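Side-chain contacts in aac(6')-Ii (Enterococcus faecium, PDB 1N71), which probably transfers an acetyl group from acetyl-coenzyme A to the 6'-amino group of aminoglycoside antibiotics, giving resistance to them: residues A[76-80]-A[81-85]; A[87-90]-A[91-95]. All blocks are in the same frame, centred on the assembly; numbering follows the deposited sequence.

Contact 1 of 2, residues A[76-80]-A[81-85]; sequences LVVES and SRRKN. With COA (coenzyme A), chain E.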
loop_
_atom_site.group_PDB
_atom_site.type_symbol
_atom_site.label_atom_id
_atom_site.label_comp_id
_atom_site.label_asym_id
_atom_site.label_seq_id
_atom_site.Cartn_x
_atom_site.Cartn_y
_atom_site.Cartn_z
ATOM N N LEU A 76 -10.013 -9.616 5.411
ATOM C CA LEU A 76 -10.271 -11.048 5.454
ATOM C C LEU A 76 -10.575 -11.355 6.909
ATOM O O LEU A 76 -9.718 -11.196 7.781
ATOM C CB LEU A 76 -9.068 -11.879 5.001
ATOM C CG LEU A 76 -9.277 -13.393 5.188
ATOM C CD1 LEU A 76 -10.575 -13.841 4.497
ATOM C CD2 LEU A 76 -8.085 -14.162 4.633
ATOM N N VAL A 77 -11.801 -11.776 7.174
ATOM C CA VAL A 77 -12.190 -12.091 8.533
ATOM C C VAL A 77 -13.126 -13.287 8.556
ATOM O O VAL A 77 -14.001 -13.425 7.699
ATOM C CB VAL A 77 -12.892 -10.893 9.203
ATOM C CG1 VAL A 77 -14.132 -10.518 8.418
ATOM C CG2 VAL A 77 -13.263 -11.240 10.643
ATOM N N VAL A 78 -12.906 -14.153 9.536
ATOM C CA VAL A 78 -13.707 -15.347 9.743
ATOM C C VAL A 78 -14.084 -15.322 11.221
ATOM O O VAL A 78 -13.227 -15.066 12.065
ATOM C CB VAL A 78 -12.886 -16.623 9.459
ATOM C CG1 VAL A 78 -13.698 -17.864 9.822
ATOM C CG2 VAL A 78 -12.474 -16.660 7.991
ATOM N N GLU A 79 -15.352 -15.564 11.542
ATOM C CA GLU A 79 -15.761 -15.564 12.949
ATOM C C GLU A 79 -14.755 -16.388 13.734
ATOM O O GLU A 79 -14.431 -17.509 13.347
ATOM C CB GLU A 79 -17.149 -16.178 13.125
ATOM C CG GLU A 79 -18.260 -15.438 12.427
ATOM C CD GLU A 79 -19.627 -15.939 12.844
ATOM O OE1 GLU A 79 -19.840 -17.170 12.835
ATOM O OE2 GLU A 79 -20.492 -15.103 13.175
ATOM N N SER A 80 -14.269 -15.833 14.839
ATOM C CA SER A 80 -13.281 -16.521 15.660
ATOM C C SER A 80 -13.758 -17.889 16.125
ATOM O O SER A 80 -12.951 -18.736 16.504
ATOM C CB SER A 80 -12.909 -15.665 16.877
ATOM O OG SER A 80 -14.017 -15.491 17.739
ATOM N N SER A 81 -15.070 -18.108 16.088
ATOM C CA SER A 81 -15.639 -19.377 16.513
ATOM C C SER A 81 -15.824 -20.364 15.360
ATOM O O SER A 81 -16.285 -21.483 15.568
ATOM C CB SER A 81 -16.983 -19.143 17.216
ATOM O OG SER A 81 -17.896 -18.450 16.379
ATOM N N ARG A 82 -15.457 -19.958 14.147
ATOM C CA ARG A 82 -15.612 -20.836 12.989
ATOM C C ARG A 82 -14.310 -21.044 12.224
ATOM O O ARG A 82 -14.313 -21.561 11.105
ATOM C CB ARG A 82 -16.664 -20.266 12.039
ATOM C CG ARG A 82 -18.052 -20.105 12.641
ATOM C CD ARG A 82 -18.585 -21.422 13.188
ATOM N NE ARG A 82 -20.045 -21.446 13.189
ATOM C CZ ARG A 82 -20.786 -21.534 12.087
ATOM N NH1 ARG A 82 -20.202 -21.613 10.898
ATOM N NH2 ARG A 82 -22.111 -21.535 12.172
ATOM N N ARG A 83 -13.201 -20.645 12.834
ATOM C CA ARG A 83 -11.897 -20.772 12.204
ATOM C C ARG A 83 -11.364 -22.198 12.181
ATOM O O ARG A 83 -11.904 -23.091 12.839
ATOM C CB ARG A 83 -10.903 -19.841 12.904
ATOM C CG ARG A 83 -11.277 -18.377 12.744
ATOM C CD ARG A 83 -10.432 -17.445 13.592
ATOM N NE ARG A 83 -10.869 -16.061 13.421
ATOM C CZ ARG A 83 -10.448 -15.041 14.162
ATOM N NH1 ARG A 83 -9.572 -15.239 15.139
ATOM N NH2 ARG A 83 -10.909 -13.821 13.925
ATOM N N LYS A 84 -10.307 -22.399 11.397
ATOM C CA LYS A 84 -9.660 -23.695 11.259
ATOM C C LYS A 84 -10.499 -24.763 10.559
ATOM O O LYS A 84 -10.342 -25.956 10.826
ATOM C CB LYS A 84 -9.206 -24.208 12.630
ATOM C CG LYS A 84 -8.181 -23.318 13.318
ATOM C CD LYS A 84 -7.027 -22.979 12.380
ATOM C CE LYS A 84 -5.850 -22.371 13.131
ATOM N NZ LYS A 84 -6.234 -21.175 13.933
ATOM N N ASN A 85 -11.392 -24.341 9.672
ATOM C CA ASN A 85 -12.205 -25.298 8.924
ATOM C C ASN A 85 -12.341 -24.899 7.457
ATOM O O ASN A 85 -13.417 -25.008 6.874
ATOM C CB ASN A 85 -13.599 -25.457 9.537
ATOM C CG ASN A 85 -14.395 -26.587 8.882
ATOM O OD1 ASN A 85 -15.610 -26.674 9.035
ATOM N ND2 ASN A 85 -13.703 -27.458 8.155
HETATM N N1A COA E . -0.962 -19.487 11.602
HETATM C C2A COA E . -0.506 -20.541 10.901
HETATM N N3A COA E . -1.196 -21.326 10.042
HETATM C C4A COA E . -2.505 -20.914 9.931
HETATM C C5A COA E . -3.107 -19.863 10.584
HETATM C C6A COA E . -2.272 -19.104 11.466
HETATM N N6A COA E . -2.727 -18.062 12.158
HETATM N N7A COA E . -4.440 -19.752 10.219
HETATM C C8A COA E . -4.612 -20.731 9.380
HETATM N N9A COA E . -3.483 -21.484 9.156
HETATM C C1B COA E . -3.320 -22.657 8.284
HETATM C C2B COA E . -4.127 -23.872 8.749
HETATM O O2B COA E . -3.351 -24.620 9.694
HETATM C C3B COA E . -4.346 -24.718 7.500
HETATM O O3B COA E . -3.125 -25.423 7.220
HETATM P P3B COA E . -3.117 -27.019 6.986
HETATM O O7A COA E . -3.690 -27.573 8.238
HETATM O O8A COA E . -1.682 -27.333 6.775
HETATM O O9A COA E . -3.964 -27.216 5.785
HETATM C C4B COA E . -4.520 -23.630 6.430
HETATM O O4B COA E . -3.833 -22.492 6.965
HETATM C C5B COA E . -5.976 -23.298 6.074
HETATM O O5B COA E . -6.617 -22.629 7.167
HETATM P P1A COA E . -8.181 -22.234 7.135
HETATM O O1A COA E . -8.922 -23.177 8.000
HETATM O O2A COA E . -8.600 -22.032 5.729
HETATM O O3A COA E . -8.130 -20.799 7.853
HETATM P P2A COA E . -9.310 -20.043 8.642
HETATM O O4A COA E . -9.112 -20.244 10.093
HETATM O O5A COA E . -10.617 -20.352 8.028
HETATM O O6A COA E . -8.963 -18.512 8.301
HETATM C CBP COA E . -7.644 -16.598 9.019
HETATM C CCP COA E . -7.626 -18.011 8.455
HETATM C CDP COA E . -6.193 -16.157 9.254
HETATM C CEP COA E . -8.323 -15.652 7.984
HETATM C CAP COA E . -8.459 -16.619 10.384
HETATM O OAP COA E . -7.831 -17.448 11.367
HETATM C C9P COA E . -8.773 -15.212 10.923
HETATM O O9P COA E . -9.901 -14.723 10.770
HETATM N N8P COA E . -7.771 -14.577 11.545
HETATM C C7P COA E . -7.848 -13.242 12.127
HETATM C C6P COA E . -7.807 -12.135 11.077
HETATM C C5P COA E . -6.407 -11.824 10.578
HETATM O O5P COA E . -5.489 -11.600 11.377
HETATM N N4P COA E . -6.248 -11.806 9.247
HETATM C C3P COA E . -4.989 -11.527 8.548
HETATM C C2P COA E . -5.136 -10.407 7.529
HETATM S S1P COA E . -3.796 -9.203 7.596
#

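Contact 2 of 2, residues A[87-90]-A[91-95]; sequences IGTR and LVNYL. With COA (coenzyme A), chain E.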
loop_
_atom_site.group_PDB
_atom_site.type_symbol
_atom_site.label_atom_id
_atom_site.label_comp_id
_atom_site.label_asym_id
_atom_site.label_seq_id
_atom_site.Cartn_x
_atom_site.Cartn_y
_atom_site.Cartn_z
ATOM N N ILE A 87 -12.695 -22.135 5.897
ATOM C CA ILE A 87 -13.499 -20.993 5.475
ATOM C C ILE A 87 -12.583 -19.942 4.838
ATOM O O ILE A 87 -12.882 -19.406 3.772
ATOM C CB ILE A 87 -14.256 -20.365 6.670
ATOM C CG1 ILE A 87 -15.291 -21.358 7.210
ATOM C CG2 ILE A 87 -14.945 -19.077 6.231
ATOM C CD1 ILE A 87 -15.979 -20.903 8.491
ATOM N N GLY A 88 -11.461 -19.662 5.490
ATOM C CA GLY A 88 -10.525 -18.690 4.952
ATOM C C GLY A 88 -9.967 -19.112 3.602
ATOM O O GLY A 88 -9.839 -18.297 2.685
ATOM N N THR A 89 -9.628 -20.390 3.475
ATOM C CA THR A 89 -9.074 -20.906 2.228
ATOM C C THR A 89 -10.085 -20.735 1.103
ATOM O O THR A 89 -9.758 -20.251 0.018
ATOM C CB THR A 89 -8.719 -22.401 2.350
ATOM O OG1 THR A 89 -7.692 -22.571 3.336
ATOM C CG2 THR A 89 -8.231 -22.943 1.011
ATOM N N ARG A 90 -11.320 -21.137 1.368
ATOM C CA ARG A 90 -12.370 -21.029 0.368
ATOM C C ARG A 90 -12.632 -19.576 -0.027
ATOM O O ARG A 90 -12.907 -19.284 -1.193
ATOM C CB ARG A 90 -13.633 -21.711 0.900
ATOM C CG ARG A 90 -13.382 -23.188 1.193
ATOM C CD ARG A 90 -14.525 -23.820 1.953
ATOM N NE ARG A 90 -15.748 -23.824 1.168
ATOM C CZ ARG A 90 -16.930 -24.203 1.637
ATOM N NH1 ARG A 90 -17.042 -24.605 2.897
ATOM N NH2 ARG A 90 -17.995 -24.183 0.844
ATOM N N LEU A 91 -12.531 -18.660 0.932
ATOM C CA LEU A 91 -12.738 -17.244 0.634
ATOM C C LEU A 91 -11.611 -16.707 -0.246
ATOM O O LEU A 91 -11.854 -15.985 -1.212
ATOM C CB LEU A 91 -12.805 -16.414 1.926
ATOM C CG LEU A 91 -14.079 -16.518 2.769
ATOM C CD1 LEU A 91 -13.912 -15.720 4.061
ATOM C CD2 LEU A 91 -15.264 -16.002 1.965
ATOM N N VAL A 92 -10.374 -17.053 0.089
ATOM C CA VAL A 92 -9.241 -16.584 -0.697
ATOM C C VAL A 92 -9.294 -17.132 -2.118
ATOM O O VAL A 92 -9.095 -16.394 -3.078
ATOM C CB VAL A 92 -7.916 -16.972 -0.031
ATOM C CG1 VAL A 92 -6.748 -16.679 -0.963
ATOM C CG2 VAL A 92 -7.763 -16.186 1.265
ATOM N N ASN A 93 -9.577 -18.422 -2.256
ATOM C CA ASN A 93 -9.656 -19.020 -3.582
ATOM C C ASN A 93 -10.776 -18.409 -4.417
ATOM O O ASN A 93 -10.628 -18.237 -5.630
ATOM C CB ASN A 93 -9.838 -20.536 -3.475
ATOM C CG ASN A 93 -8.588 -21.235 -2.971
ATOM O OD1 ASN A 93 -7.474 -20.882 -3.355
ATOM N ND2 ASN A 93 -8.767 -22.235 -2.123
ATOM N N TYR A 94 -11.894 -18.071 -3.777
ATOM C CA TYR A 94 -13.006 -17.472 -4.505
ATOM C C TYR A 94 -12.607 -16.058 -4.922
ATOM O O TYR A 94 -12.903 -15.615 -6.027
ATOM C CB TYR A 94 -14.264 -17.437 -3.631
ATOM C CG TYR A 94 -15.544 -17.160 -4.393
ATOM C CD1 TYR A 94 -15.875 -15.870 -4.795
ATOM C CD2 TYR A 94 -16.422 -18.195 -4.711
ATOM C CE1 TYR A 94 -17.053 -15.614 -5.497
ATOM C CE2 TYR A 94 -17.601 -17.950 -5.415
ATOM C CZ TYR A 94 -17.908 -16.657 -5.803
ATOM O OH TYR A 94 -19.075 -16.409 -6.492
ATOM N N LEU A 95 -11.927 -15.347 -4.030
ATOM C CA LEU A 95 -11.489 -13.999 -4.353
ATOM C C LEU A 95 -10.572 -14.048 -5.576
ATOM O O LEU A 95 -10.719 -13.260 -6.507
ATOM C CB LEU A 95 -10.732 -13.385 -3.170
ATOM C CG LEU A 95 -10.075 -12.030 -3.460
ATOM C CD1 LEU A 95 -11.139 -10.969 -3.701
ATOM C CD2 LEU A 95 -9.197 -11.637 -2.290
HETATM N N1A COA E . -0.962 -19.487 11.602
HETATM C C2A COA E . -0.506 -20.541 10.901
HETATM N N3A COA E . -1.196 -21.326 10.042
HETATM C C4A COA E . -2.505 -20.914 9.931
HETATM C C5A COA E . -3.107 -19.863 10.584
HETATM C C6A COA E . -2.272 -19.104 11.466
HETATM N N6A COA E . -2.727 -18.062 12.158
HETATM N N7A COA E . -4.440 -19.752 10.219
HETATM C C8A COA E . -4.612 -20.731 9.380
HETATM N N9A COA E . -3.483 -21.484 9.156
HETATM C C1B COA E . -3.320 -22.657 8.284
HETATM C C2B COA E . -4.127 -23.872 8.749
HETATM O O2B COA E . -3.351 -24.620 9.694
HETATM C C3B COA E . -4.346 -24.718 7.500
HETATM O O3B COA E . -3.125 -25.423 7.220
HETATM P P3B COA E . -3.117 -27.019 6.986
HETATM O O7A COA E . -3.690 -27.573 8.238
HETATM O O8A COA E . -1.682 -27.333 6.775
HETATM O O9A COA E . -3.964 -27.216 5.785
HETATM C C4B COA E . -4.520 -23.630 6.430
HETATM O O4B COA E . -3.833 -22.492 6.965
HETATM C C5B COA E . -5.976 -23.298 6.074
HETATM O O5B COA E . -6.617 -22.629 7.167
HETATM P P1A COA E . -8.181 -22.234 7.135
HETATM O O1A COA E . -8.922 -23.177 8.000
HETATM O O2A COA E . -8.600 -22.032 5.729
HETATM O O3A COA E . -8.130 -20.799 7.853
HETATM P P2A COA E . -9.310 -20.043 8.642
HETATM O O4A COA E . -9.112 -20.244 10.093
HETATM O O5A COA E . -10.617 -20.352 8.028
HETATM O O6A COA E . -8.963 -18.512 8.301
HETATM C CBP COA E . -7.644 -16.598 9.019
HETATM C CCP COA E . -7.626 -18.011 8.455
HETATM C CDP COA E . -6.193 -16.157 9.254
HETATM C CEP COA E . -8.323 -15.652 7.984
HETATM C CAP COA E . -8.459 -16.619 10.384
HETATM O OAP COA E . -7.831 -17.448 11.367
HETATM C C9P COA E . -8.773 -15.212 10.923
HETATM O O9P COA E . -9.901 -14.723 10.770
HETATM N N8P COA E . -7.771 -14.577 11.545
HETATM C C7P COA E . -7.848 -13.242 12.127
HETATM C C6P COA E . -7.807 -12.135 11.077
HETATM C C5P COA E . -6.407 -11.824 10.578
HETATM O O5P COA E . -5.489 -11.600 11.377
HETATM N N4P COA E . -6.248 -11.806 9.247
HETATM C C3P COA E . -4.989 -11.527 8.548
HETATM C C2P COA E . -5.136 -10.407 7.529
HETATM S S1P COA E . -3.796 -9.203 7.596
#

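Contact 1 of 2, residues A[76-80]-A[81-85]
Arg83 reaches back along Val78, the two side chains running past each other in opposite directions where strand 70-78 gives way to its loop. A type I beta turn from Glu79 to Arg82 brings them together, closed by Arg82 N bonding to Glu79 O at 2.8 Å. Starting at CB, Arg83 lies against the pyrophosphate oxygen O4A of coenzyme A; the backbone N of the next residue, Lys84, donates to that same oxygen. CG meets Val78 CG1 at 3.8 Å and the carbonyl oxygen of Glu79. With CD anti to CA (chi2 172°), the extended chain is carried between the cofactor's OAP, 3.4 Å from CD, and Ser80 CA. NE then donates to Val78 O at 2.9 Å, with an N-H...O angle of 151° and the oxygen close to the guanidinium plane. NH2 adds a weak bond to that oxygen, while NH1 turns toward Ser80 CB. One guanidinium face rests on Ser80 CA; over the opposite face comes the pantetheine amide, its O9P 3.1 Å from NE. Val78 N donates to this O9P, 3.3 Å away, so strand backbone and arginine face meet the same carbonyl. With its edge held by Val78 O and both faces contacted, the guanidinium has little freedom to rotate, and its charge probably helps to polarise the pantetheine carbonyl.

Contact 2 of 2, residues A[87-90]-A[91-95]
The carboxamide of Asn93 presents one face to the carbonyl oxygen of Thr89, one helical turn back, with ND2 3.1 Å from that oxygen. The oxygen sits above the amide rather than at its edge, and the angle is too poor for a hydrogen bond from ND2. Thr89 CG2 approaches ND2 obliquely from the same side, at 3.3 Å, the two side chains lying alongside each other. Thr89 O is instead bonded by the backbone N of Asn93 at 2.9 Å, with an N-H...O angle of 169°. Arg90 and Tyr94 carry the other flat groups, and both find their partners elsewhere: Arg90 NH2 is hydrogen-bonded to the carbonyl oxygen of Met1, and the Tyr94 side chain packs on Ile3 and Val48. This is the first part of helix 87-101, the helix of the beta-alpha-beta unit formed with strands 70-78 and 106-112, and its N-terminal end receives the coenzyme A pyrophosphate as in other GNAT acetyltransferases. Gly88 N donates to O5A at 2.8 Å, and the lack of a side chain on Gly88 lets O6A lie close over its CA. On the other phosphate, O2A is gripped twice by Thr89, by its backbone N at 3.0 Å and by OG1 at 2.6 Å. The hydroxyl reaches it because OG1 stands beside the backbone N (chi1 -63°), which leaves CG2 to face Asn93. On the sheet side of the helix, Ile87 and Leu91 run side by side, CG2 meeting CD1 at 4.1 Å, and both also pack on Ala50 of strand 46-52.

How the contacts relate
The two contacts are consecutive along the chain and share coenzyme A, but they serve it from different settings. Contact 1 is a surface arrangement at the end of a strand and its turn, held by a turn bond and by an arginine side chain bonding to a backbone carbonyl oxygen; contact 2 is partly buried and follows regular helical bonding, with an apolar side against the sheet. Contact 1 meets both pantetheine and pyrophosphate, whereas the hydrogen bonds that contact 2 makes to the cofactor all go to the pyrophosphate. Between them runs an apolar seam: Leu76 packs on Leu91 and Val92, and Val78 CG2 lies 3.9 Å from Ile87 CG2, joining strand 70-78 to helix 87-101.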